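Local coordinates for protein digeranylgeranylglycerophospholipid reductase (Sulfolobus acidocaldarius, PDB 4OPC) that reduces the double bonds of the geranylgeranyl chains of archaeal membrane lipids, using one bound FAD per subunit, at residues L172-D177 and I284-D289; P275-A280 and E422-Y427. One frame throughout, in Å; residues are numbered along the deposited sequence.

In the fold
The four segments interleave along the chain: 172-177, 275-280, 284-289, then 422-427, so the two contacts interlock, and their centres lie about 13 Å apart. Contact 1 sets a short 3-10 turn against strand 284-286 of the six-stranded mixed sheet in the Rossmann-type FAD-binding part. Contact 2 ties the loop entering strand 280-281, the antiparallel edge neighbour of 284-286, to the C-terminal end of helix 410-425. Hydrogen bonds join them: Val286 N lies 2.8 Å from Met279 O, and Glu176 OE1 lies 2.9 Å from Tyr277 N. Through this loop the dinucleotide-binding sheet is connected to the C-terminal helices.

Contact 1: residues L172-D177 and I284-D289. With FDA (dihydroflavine-adenine dinucleotide), chain B.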
ATOM      1  N   LEU A 172      -5.620 -22.977  -0.726  1.00 21.69           N
ATOM      2  CA  LEU A 172      -6.438 -21.986  -0.035  1.00 21.39           C
ATOM      3  C   LEU A 172      -6.293 -20.607  -0.668  1.00 18.73           C
ATOM      4  O   LEU A 172      -5.187 -20.183  -0.985  1.00 18.36           O
ATOM      5  CB  LEU A 172      -6.057 -21.898   1.436  1.00 20.10           C
ATOM      6  CG  LEU A 172      -6.074 -23.214   2.202  1.00 23.47           C
ATOM      7  CD1 LEU A 172      -5.778 -22.917   3.648  1.00 21.79           C
ATOM      8  CD2 LEU A 172      -7.423 -23.909   2.039  1.00 26.60           C
ATOM      9  N   PRO A 173      -7.410 -19.885  -0.829  1.00 18.15           N
ATOM     10  CA  PRO A 173      -7.352 -18.571  -1.487  1.00 17.72           C
ATOM     11  C   PRO A 173      -6.507 -17.553  -0.726  1.00 16.06           C
ATOM     12  O   PRO A 173      -6.003 -16.587  -1.307  1.00 14.95           O
ATOM     13  CB  PRO A 173      -8.819 -18.126  -1.516  1.00 19.79           C
ATOM     14  CG  PRO A 173      -9.609 -19.382  -1.388  1.00 31.86           C
ATOM     15  CD  PRO A 173      -8.791 -20.301  -0.534  1.00 20.94           C
ATOM     16  N   ILE A 174      -6.337 -17.780   0.570  1.00 13.29           N
ATOM     17  CA  ILE A 174      -5.581 -16.877   1.416  1.00 15.56           C
ATOM     18  C   ILE A 174      -4.068 -16.951   1.142  1.00 14.69           C
ATOM     19  O   ILE A 174      -3.291 -16.145   1.668  1.00 14.17           O
ATOM     20  CB  ILE A 174      -5.898 -17.175   2.915  1.00 15.16           C
ATOM     21  CG1 ILE A 174      -5.764 -15.906   3.751  1.00 16.13           C
ATOM     22  CG2 ILE A 174      -5.074 -18.348   3.442  1.00 16.12           C
ATOM     23  CD1 ILE A 174      -6.823 -14.880   3.431  1.00 15.06           C
ATOM     24  N   THR A 175      -3.648 -17.920   0.325  1.00 13.15           N
ATOM     25  CA  THR A 175      -2.241 -18.045  -0.064  1.00 14.14           C
ATOM     26  C   THR A 175      -1.927 -17.382  -1.412  1.00 14.52           C
ATOM     27  O   THR A 175      -0.814 -17.523  -1.914  1.00 17.82           O
ATOM     28  CB  THR A 175      -1.795 -19.526  -0.149  1.00 14.90           C
ATOM     29  OG1 THR A 175      -2.434 -20.172  -1.263  1.00 18.03           O
ATOM     30  CG2 THR A 175      -2.144 -20.263   1.137  1.00 16.95           C
ATOM     31  N   GLU A 176      -2.890 -16.655  -1.977  1.00 12.26           N
ATOM     32  CA  GLU A 176      -2.729 -16.028  -3.301  1.00 13.86           C
ATOM     33  C   GLU A 176      -1.418 -15.242  -3.420  1.00 13.87           C
ATOM     34  O   GLU A 176      -1.071 -14.453  -2.536  1.00 13.57           O
ATOM     35  CB  GLU A 176      -3.921 -15.107  -3.584  1.00 14.84           C
ATOM     36  CG  GLU A 176      -3.889 -14.442  -4.958  1.00 14.28           C
ATOM     37  CD  GLU A 176      -4.860 -13.273  -5.104  1.00 14.39           C
ATOM     38  OE1 GLU A 176      -5.689 -13.010  -4.196  1.00 16.11           O
ATOM     39  OE2 GLU A 176      -4.789 -12.604  -6.149  1.00 16.42           O
ATOM     40  N   ASP A 177      -0.709 -15.467  -4.525  1.00 15.21           N
ATOM     41  CA  ASP A 177       0.570 -14.811  -4.801  1.00 15.61           C
ATOM     42  C   ASP A 177       0.295 -13.666  -5.776  1.00 16.14           C
ATOM     43  O   ASP A 177      -0.845 -13.434  -6.180  1.00 18.23           O
ATOM     44  CB  ASP A 177       1.512 -15.843  -5.445  1.00 18.28           C
ATOM     45  CG  ASP A 177       3.005 -15.523  -5.275  1.00 25.21           C
ATOM     46  OD1 ASP A 177       3.421 -14.356  -5.114  1.00 18.35           O
ATOM     47  OD2 ASP A 177       3.795 -16.487  -5.335  1.00 38.53           O
ATOM     48  N   ILE A 284      -8.138 -16.626  10.074  1.00 11.04           N
ATOM     49  CA  ILE A 284      -7.079 -15.708   9.637  1.00 11.24           C
ATOM     50  C   ILE A 284      -7.614 -14.533   8.831  1.00 11.89           C
ATOM     51  O   ILE A 284      -8.530 -14.684   8.008  1.00 12.20           O
ATOM     52  CB  ILE A 284      -5.998 -16.455   8.831  1.00 10.89           C
ATOM     53  CG1 ILE A 284      -4.868 -15.510   8.423  1.00 12.99           C
ATOM     54  CG2 ILE A 284      -6.612 -17.190   7.625  1.00 13.44           C
ATOM     55  CD1 ILE A 284      -3.628 -16.230   7.884  1.00 15.49           C
ATOM     56  N   ILE A 285      -7.040 -13.364   9.087  1.00 11.32           N
ATOM     57  CA  ILE A 285      -7.255 -12.170   8.268  1.00 11.97           C
ATOM     58  C   ILE A 285      -5.888 -11.655   7.843  1.00 10.90           C
ATOM     59  O   ILE A 285      -4.931 -11.711   8.629  1.00 12.18           O
ATOM     60  CB  ILE A 285      -8.031 -11.092   9.044  1.00 12.02           C
ATOM     61  CG1 ILE A 285      -9.507 -11.485   9.149  1.00 13.93           C
ATOM     62  CG2 ILE A 285      -7.853  -9.694   8.404  1.00 15.93           C
ATOM     63  CD1 ILE A 285     -10.307 -10.573  10.075  1.00 19.27           C
ATOM     64  N   VAL A 286      -5.786 -11.173   6.602  1.00  9.85           N
ATOM     65  CA  VAL A 286      -4.549 -10.637   6.059  1.00 10.72           C
ATOM     66  C   VAL A 286      -4.709  -9.144   5.799  1.00 10.81           C
ATOM     67  O   VAL A 286      -5.726  -8.712   5.251  1.00 12.48           O
ATOM     68  CB  VAL A 286      -4.203 -11.354   4.740  1.00 11.07           C
ATOM     69  CG1 VAL A 286      -2.893 -10.828   4.169  1.00 12.13           C
ATOM     70  CG2 VAL A 286      -4.130 -12.855   4.970  1.00 13.89           C
ATOM     71  N   ILE A 287      -3.711  -8.356   6.198  1.00 10.35           N
ATOM     72  CA  ILE A 287      -3.786  -6.899   6.080  1.00 11.27           C
ATOM     73  C   ILE A 287      -2.477  -6.299   5.560  1.00 10.35           C
ATOM     74  O   ILE A 287      -1.445  -6.984   5.479  1.00 11.50           O
ATOM     75  CB  ILE A 287      -4.191  -6.224   7.414  1.00  9.77           C
ATOM     76  CG1 ILE A 287      -3.145  -6.496   8.496  1.00 10.62           C
ATOM     77  CG2 ILE A 287      -5.569  -6.692   7.871  1.00 12.45           C
ATOM     78  CD1 ILE A 287      -3.406  -5.726   9.785  1.00 12.09           C
ATOM     79  N   GLY A 288      -2.518  -5.021   5.195  1.00 10.03           N
ATOM     80  CA  GLY A 288      -1.327  -4.324   4.741  1.00 10.15           C
ATOM     81  C   GLY A 288      -0.739  -4.866   3.448  1.00  9.17           C
ATOM     82  O   GLY A 288      -1.447  -5.468   2.621  1.00 10.65           O
ATOM     83  N   ASP A 289       0.562  -4.659   3.269  1.00  9.58           N
ATOM     84  CA  ASP A 289       1.223  -5.129   2.052  1.00  9.74           C
ATOM     85  C   ASP A 289       1.027  -6.631   1.830  1.00 10.29           C
ATOM     86  O   ASP A 289       0.975  -7.070   0.679  1.00 11.14           O
ATOM     87  CB  ASP A 289       2.733  -4.841   2.061  1.00 10.97           C
ATOM     88  CG  ASP A 289       3.080  -3.374   1.818  1.00 11.27           C
ATOM     89  OD1 ASP A 289       2.175  -2.549   1.581  1.00 12.29           O
ATOM     90  OD2 ASP A 289       4.295  -3.057   1.860  1.00 12.34           O
TER
HETATM   91  PA  FDA B 501       5.675  -3.521   6.813  1.00 11.70           P
HETATM   92  O1A FDA B 501       6.588  -4.188   5.860  1.00 12.00           O
HETATM   93  O2A FDA B 501       5.939  -2.054   7.133  1.00 12.71           O
HETATM   94  O5B FDA B 501       5.688  -4.316   8.182  1.00 11.03           O
HETATM   95  C5B FDA B 501       5.712  -5.757   8.193  1.00 11.04           C
HETATM   96  C4B FDA B 501       6.296  -6.185   9.513  1.00 11.70           C
HETATM   97  O4B FDA B 501       6.163  -7.614   9.654  1.00 11.74           O
HETATM   98  C3B FDA B 501       7.783  -5.864   9.699  1.00 12.68           C
HETATM   99  O3B FDA B 501       7.988  -5.024  10.833  1.00 12.98           O
HETATM  100  C2B FDA B 501       8.451  -7.249   9.796  1.00 12.65           C
HETATM  101  O2B FDA B 501       9.561  -7.260  10.680  1.00 13.64           O
HETATM  102  C1B FDA B 501       7.310  -8.108  10.317  1.00 11.82           C
HETATM  103  N9A FDA B 501       7.362  -9.534  10.020  1.00 11.73           N
HETATM  104  C8A FDA B 501       7.399 -10.124   8.780  1.00 11.96           C
HETATM  105  N7A FDA B 501       7.357 -11.436   8.812  1.00 11.86           N
HETATM  106  C5A FDA B 501       7.275 -11.728  10.166  1.00 11.31           C
HETATM  107  C6A FDA B 501       7.147 -12.944  10.866  1.00 11.73           C
HETATM  108  N6A FDA B 501       7.027 -14.133  10.273  1.00 13.27           N
HETATM  109  N1A FDA B 501       7.037 -12.881  12.207  1.00 11.89           N
HETATM  110  C2A FDA B 501       7.115 -11.689  12.806  1.00 12.57           C
HETATM  111  N3A FDA B 501       7.194 -10.477  12.252  1.00 12.19           N
HETATM  112  C4A FDA B 501       7.242 -10.567  10.918  1.00 11.53           C
HETATM  113  N1  FDA B 501       3.391   4.371   1.400  1.00 10.95           N
HETATM  114  C2  FDA B 501       2.880   5.583   1.791  1.00 11.33           C
HETATM  115  O2  FDA B 501       1.775   5.671   2.319  1.00 11.95           O
HETATM  116  N3  FDA B 501       3.670   6.685   1.599  1.00 11.51           N
HETATM  117  C4  FDA B 501       4.886   6.737   0.950  1.00 11.85           C
HETATM  118  O4  FDA B 501       5.545   7.774   0.971  1.00 12.91           O
HETATM  119  C4X FDA B 501       5.337   5.473   0.510  1.00 11.30           C
HETATM  120  N5  FDA B 501       6.546   5.387  -0.116  1.00 11.23           N
HETATM  121  C5X FDA B 501       7.168   4.164  -0.258  1.00 10.87           C
HETATM  122  C6  FDA B 501       8.502   4.090  -0.634  1.00 11.82           C
HETATM  123  C7  FDA B 501       9.175   2.880  -0.696  1.00 11.46           C
HETATM  124  C7M FDA B 501      10.654   2.871  -0.982  1.00 12.64           C
HETATM  125  C8  FDA B 501       8.482   1.692  -0.418  1.00 11.22           C
HETATM  126  C8M FDA B 501       9.205   0.365  -0.408  1.00 13.20           C
HETATM  127  C9  FDA B 501       7.134   1.757  -0.059  1.00 10.98           C
HETATM  128  C9A FDA B 501       6.477   2.977   0.046  1.00 10.94           C
HETATM  129  N10 FDA B 501       5.126   3.085   0.447  1.00 10.59           N
HETATM  130  C10 FDA B 501       4.616   4.319   0.786  1.00 11.36           C
HETATM  131  C1' FDA B 501       4.334   1.887   0.826  1.00 10.80           C
HETATM  132  C2' FDA B 501       4.326   1.701   2.354  1.00 11.01           C
HETATM  133  O2' FDA B 501       5.643   1.866   2.888  1.00 11.03           O
HETATM  134  C3' FDA B 501       3.826   0.301   2.719  1.00 11.05           C
HETATM  135  O3' FDA B 501       2.638   0.048   1.981  1.00 10.86           O
HETATM  136  C4' FDA B 501       3.475   0.095   4.199  1.00 11.09           C
HETATM  137  O4' FDA B 501       4.513   0.567   5.057  1.00 11.32           O
HETATM  138  C5' FDA B 501       3.177  -1.357   4.494  1.00 10.85           C
HETATM  139  O5' FDA B 501       2.954  -1.536   5.908  1.00 10.69           O
HETATM  140  P   FDA B 501       2.789  -3.003   6.499  1.00 10.86           P
HETATM  141  O1P FDA B 501       2.559  -2.846   7.945  1.00 10.79           O
HETATM  142  O2P FDA B 501       1.784  -3.818   5.699  1.00 10.79           O
HETATM  143  O3P FDA B 501       4.192  -3.719   6.216  1.00 10.86           O
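Ile174 reaches from the 3-10 turn 173-175 onto strand 284-286, and its side chain carries the whole of this contact on its own segment. Its CB points toward the strand. From there CG1, roughly anti to the backbone N (chi1 -150°), approaches two methyls: Val286 CG2 is 3.7 Å from Ile174 CG1, and Ile284 CG2 is 4.2 Å from the same CG1. At the tip, Ile174 CD1 stays 3.7 Å from Val286 CG2, so this one valine methyl spans the last bond of the isoleucine. The Ile174 and Val286 side chains run past one another in opposite directions, whereas Ile284 is met obliquely. Behind the isoleucine, Thr175 OG1 and N both bond to Leu172 O, closing the turn.

Past the strand, the second segment turns to the dihydroflavin cofactor. Asp289 N gives a hydrogen bond of 2.8 Å to FDA O2P, with an N-H...O angle of 157°, and Asp289 OD1 accepts one of 2.7 Å from FDA O3'. Gly288 has positive phi, and a CB there would collide with O2P. Were Asp289 replaced by alanine, the O3' hydroxyl would probably lose its acceptor and the ribityl chain be freer to turn. The chemistry thus divides: between the segments the contact is wholly apolar, with no hydrogen bond, while polar bonds just beyond the strand's end hold the pyrophosphate and ribityl parts of the dihydroflavin cofactor.

Contact 2: residues P275-A280 and E422-Y427; sequences PLYTMA and ELYLNY
Tyr277 and Thr278 meet Tyr424 and Tyr427 where the loop leading into strand 280-281 of the Rossmann-type sheet packs on the C-terminal end of helix 410-425. At the start of the loop, the link is by water: Pro275 O accepts a hydrogen bond of 2.8 Å from a water that also lies 2.7 Å from Tyr424 OH, in the plane of that ring. Arg273 also bonds Pro275 O. Next, the side chains of Tyr277 and Tyr424 cross at about a right angle; their nearest atoms are Tyr277 CE1 and Tyr424 OH, 3.6 Å apart. With CG anti to its carbonyl carbon (chi1 -78°), the Tyr277 ring extends past Tyr424 OH to set its own hydroxyl on Asp442 of helix 434-452. Trp437 of that helix packs edge-to-face with both Tyr424 and Tyr427. Tyr427 has CG anti to its backbone N (chi1 -172°), which carries the phenol across to the loop. There Tyr427 OH donates to Tyr277 O over 2.7 Å, in the carbonyl plane, with a C=O...O angle of 146°. Thr278 follows, its CB 3.9 Å from Tyr427 OH. Its own OG1 donates to Ala280 O over 2.7 Å, in the carbonyl plane and on a lone pair.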
ATOM      1  N   PRO A 275      -6.520  -5.642  -4.066  1.00 11.30           N
ATOM      2  CA  PRO A 275      -6.140  -6.426  -2.880  1.00 11.59           C
ATOM      3  C   PRO A 275      -6.252  -7.933  -3.107  1.00 11.20           C
ATOM      4  O   PRO A 275      -6.743  -8.390  -4.144  1.00 11.80           O
ATOM      5  CB  PRO A 275      -7.139  -5.969  -1.808  1.00 15.04           C
ATOM      6  CG  PRO A 275      -8.280  -5.354  -2.560  1.00 15.03           C
ATOM      7  CD  PRO A 275      -7.744  -4.849  -3.865  1.00 14.52           C
ATOM      8  N   LEU A 276      -5.776  -8.713  -2.135  1.00 12.23           N
ATOM      9  CA  LEU A 276      -6.031 -10.149  -2.136  1.00 11.95           C
ATOM     10  C   LEU A 276      -7.511 -10.382  -2.390  1.00 13.03           C
ATOM     11  O   LEU A 276      -8.346  -9.715  -1.782  1.00 14.58           O
ATOM     12  CB  LEU A 276      -5.721 -10.724  -0.755  1.00 16.35           C
ATOM     13  CG  LEU A 276      -4.384 -11.338  -0.357  1.00 33.34           C
ATOM     14  CD1 LEU A 276      -4.586 -12.114   0.948  1.00 15.59           C
ATOM     15  CD2 LEU A 276      -3.781 -12.223  -1.428  1.00 18.31           C
ATOM     16  N   TYR A 277      -7.839 -11.320  -3.276  1.00 12.75           N
ATOM     17  CA  TYR A 277      -9.236 -11.564  -3.624  1.00 12.88           C
ATOM     18  C   TYR A 277     -10.101 -11.829  -2.398  1.00 14.97           C
ATOM     19  O   TYR A 277     -11.230 -11.339  -2.320  1.00 15.60           O
ATOM     20  CB  TYR A 277      -9.359 -12.698  -4.633  1.00 14.44           C
ATOM     21  CG  TYR A 277      -9.023 -12.281  -6.042  1.00 15.65           C
ATOM     22  CD1 TYR A 277      -9.633 -11.175  -6.618  1.00 16.87           C
ATOM     23  CD2 TYR A 277      -8.087 -12.978  -6.793  1.00 19.47           C
ATOM     24  CE1 TYR A 277      -9.342 -10.796  -7.920  1.00 17.80           C
ATOM     25  CE2 TYR A 277      -7.788 -12.596  -8.097  1.00 17.80           C
ATOM     26  CZ  TYR A 277      -8.414 -11.504  -8.636  1.00 16.39           C
ATOM     27  OH  TYR A 277      -8.129 -11.113  -9.932  1.00 21.03           O
ATOM     28  N   THR A 278      -9.568 -12.595  -1.446  1.00 13.04           N
ATOM     29  CA  THR A 278     -10.111 -12.576  -0.093  1.00 13.81           C
ATOM     30  C   THR A 278      -9.010 -12.290   0.911  1.00 11.98           C
ATOM     31  O   THR A 278      -7.911 -12.859   0.832  1.00 12.55           O
ATOM     32  CB  THR A 278     -10.875 -13.860   0.298  1.00 12.97           C
ATOM     33  OG1 THR A 278     -11.314 -13.725   1.656  1.00 12.84           O
ATOM     34  CG2 THR A 278      -9.989 -15.098   0.191  1.00 14.30           C
ATOM     35  N   MET A 279      -9.318 -11.410   1.857  1.00 11.39           N
ATOM     36  CA  MET A 279      -8.415 -11.064   2.946  1.00 10.70           C
ATOM     37  C   MET A 279      -8.819 -11.807   4.213  1.00 11.58           C
ATOM     38  O   MET A 279      -8.261 -11.566   5.286  1.00 12.50           O
ATOM     39  CB  MET A 279      -8.419  -9.547   3.175  1.00 11.40           C
ATOM     40  CG  MET A 279      -7.907  -8.791   1.943  1.00 14.18           C
ATOM     41  SD  MET A 279      -8.267  -7.016   1.986  1.00 15.20           S
ATOM     42  CE  MET A 279      -6.937  -6.421   3.005  1.00 16.18           C
ATOM     43  N   ALA A 280      -9.764 -12.740   4.086  1.00 11.52           N
ATOM     44  CA  ALA A 280     -10.243 -13.529   5.226  1.00 11.21           C
ATOM     45  C   ALA A 280     -10.351 -14.999   4.863  1.00 12.22           C
ATOM     46  O   ALA A 280     -10.794 -15.342   3.764  1.00 13.05           O
ATOM     47  CB  ALA A 280     -11.608 -13.020   5.691  1.00 13.74           C
ATOM     48  N   GLU A 422     -17.603  -1.778 -10.602  1.00 22.92           N
ATOM     49  CA  GLU A 422     -18.921  -2.380 -10.420  1.00 26.38           C
ATOM     50  C   GLU A 422     -18.841  -3.826  -9.920  1.00 26.26           C
ATOM     51  O   GLU A 422     -19.638  -4.229  -9.077  1.00 24.10           O
ATOM     52  CB  GLU A 422     -19.737  -2.296 -11.710  1.00 31.39           C
ATOM     53  CG  GLU A 422     -20.140  -0.879 -12.075  1.00 38.41           C
ATOM     54  CD  GLU A 422     -20.857  -0.795 -13.409  1.00 66.37           C
ATOM     55  OE1 GLU A 422     -20.958  -1.832 -14.100  1.00 67.78           O
ATOM     56  OE2 GLU A 422     -21.320   0.310 -13.767  1.00 68.38           O
ATOM     57  N   LEU A 423     -17.897  -4.602 -10.444  1.00 21.02           N
ATOM     58  CA  LEU A 423     -17.695  -5.958  -9.952  1.00 20.25           C
ATOM     59  C   LEU A 423     -17.344  -5.928  -8.471  1.00 18.06           C
ATOM     60  O   LEU A 423     -17.829  -6.753  -7.697  1.00 19.51           O
ATOM     61  CB  LEU A 423     -16.586  -6.683 -10.721  1.00 21.40           C
ATOM     62  CG  LEU A 423     -16.999  -7.419 -11.994  1.00 28.95           C
ATOM     63  CD1 LEU A 423     -15.774  -7.948 -12.705  1.00 27.36           C
ATOM     64  CD2 LEU A 423     -17.949  -8.558 -11.652  1.00 35.06           C
ATOM     65  N   TYR A 424     -16.486  -4.989  -8.080  1.00 17.27           N
ATOM     66  CA  TYR A 424     -16.105  -4.874  -6.676  1.00 16.10           C
ATOM     67  C   TYR A 424     -17.224  -4.350  -5.786  1.00 21.35           C
ATOM     68  O   TYR A 424     -17.326  -4.761  -4.628  1.00 23.09           O
ATOM     69  CB  TYR A 424     -14.810  -4.066  -6.515  1.00 16.99           C
ATOM     70  CG  TYR A 424     -13.603  -4.929  -6.734  1.00 14.74           C
ATOM     71  CD1 TYR A 424     -13.284  -5.403  -8.006  1.00 15.45           C
ATOM     72  CD2 TYR A 424     -12.808  -5.323  -5.665  1.00 15.90           C
ATOM     73  CE1 TYR A 424     -12.193  -6.209  -8.208  1.00 13.87           C
ATOM     74  CE2 TYR A 424     -11.707  -6.134  -5.856  1.00 15.29           C
ATOM     75  CZ  TYR A 424     -11.401  -6.575  -7.132  1.00 14.28           C
ATOM     76  OH  TYR A 424     -10.310  -7.390  -7.323  1.00 16.30           O
ATOM     77  N   LEU A 425     -18.067  -3.469  -6.317  1.00 23.53           N
ATOM     78  CA  LEU A 425     -19.248  -3.019  -5.578  1.00 29.25           C
ATOM     79  C   LEU A 425     -20.247  -4.164  -5.390  1.00 30.25           C
ATOM     80  O   LEU A 425     -21.126  -4.106  -4.526  1.00 35.31           O
ATOM     81  CB  LEU A 425     -19.901  -1.816  -6.264  1.00 36.96           C
ATOM     82  CG  LEU A 425     -18.998  -0.578  -6.330  1.00 50.37           C
ATOM     83  CD1 LEU A 425     -19.712   0.603  -6.968  1.00 49.40           C
ATOM     84  CD2 LEU A 425     -18.476  -0.210  -4.946  1.00 40.11           C
ATOM     85  N   ASN A 426     -20.090  -5.217  -6.186  1.00 22.28           N
ATOM     86  CA  ASN A 426     -20.874  -6.438  -6.021  1.00 23.66           C
ATOM     87  C   ASN A 426     -20.013  -7.588  -5.503  1.00 23.10           C
ATOM     88  O   ASN A 426     -20.177  -8.740  -5.912  1.00 23.19           O
ATOM     89  CB  ASN A 426     -21.546  -6.826  -7.337  1.00 26.79           C
ATOM     90  CG  ASN A 426     -22.607  -5.832  -7.760  1.00 30.71           C
ATOM     91  OD1 ASN A 426     -23.675  -5.753  -7.153  1.00 35.09           O
ATOM     92  ND2 ASN A 426     -22.319  -5.066  -8.806  1.00 34.63           N
ATOM     93  N   TYR A 427     -19.089  -7.266  -4.602  1.00 23.32           N
ATOM     94  CA  TYR A 427     -18.240  -8.266  -3.982  1.00 21.01           C
ATOM     95  C   TYR A 427     -19.104  -9.379  -3.371  1.00 18.58           C
ATOM     96  O   TYR A 427     -20.145  -9.097  -2.782  1.00 20.58           O
ATOM     97  CB  TYR A 427     -17.358  -7.610  -2.909  1.00 18.46           C
ATOM     98  CG  TYR A 427     -16.319  -8.567  -2.380  1.00 16.03           C
ATOM     99  CD1 TYR A 427     -15.078  -8.690  -3.001  1.00 17.03           C
ATOM    100  CD2 TYR A 427     -16.599  -9.389  -1.291  1.00 15.96           C
ATOM    101  CE1 TYR A 427     -14.137  -9.599  -2.541  1.00 15.41           C
ATOM    102  CE2 TYR A 427     -15.674 -10.297  -0.831  1.00 16.32           C
ATOM    103  CZ  TYR A 427     -14.445 -10.397  -1.449  1.00 15.69           C
ATOM    104  OH  TYR A 427     -13.530 -11.303  -0.978  1.00 17.66           O
TER
HETATM  105  O   HOH W   1      -9.368  -8.063  -4.923  1.00 17.72           O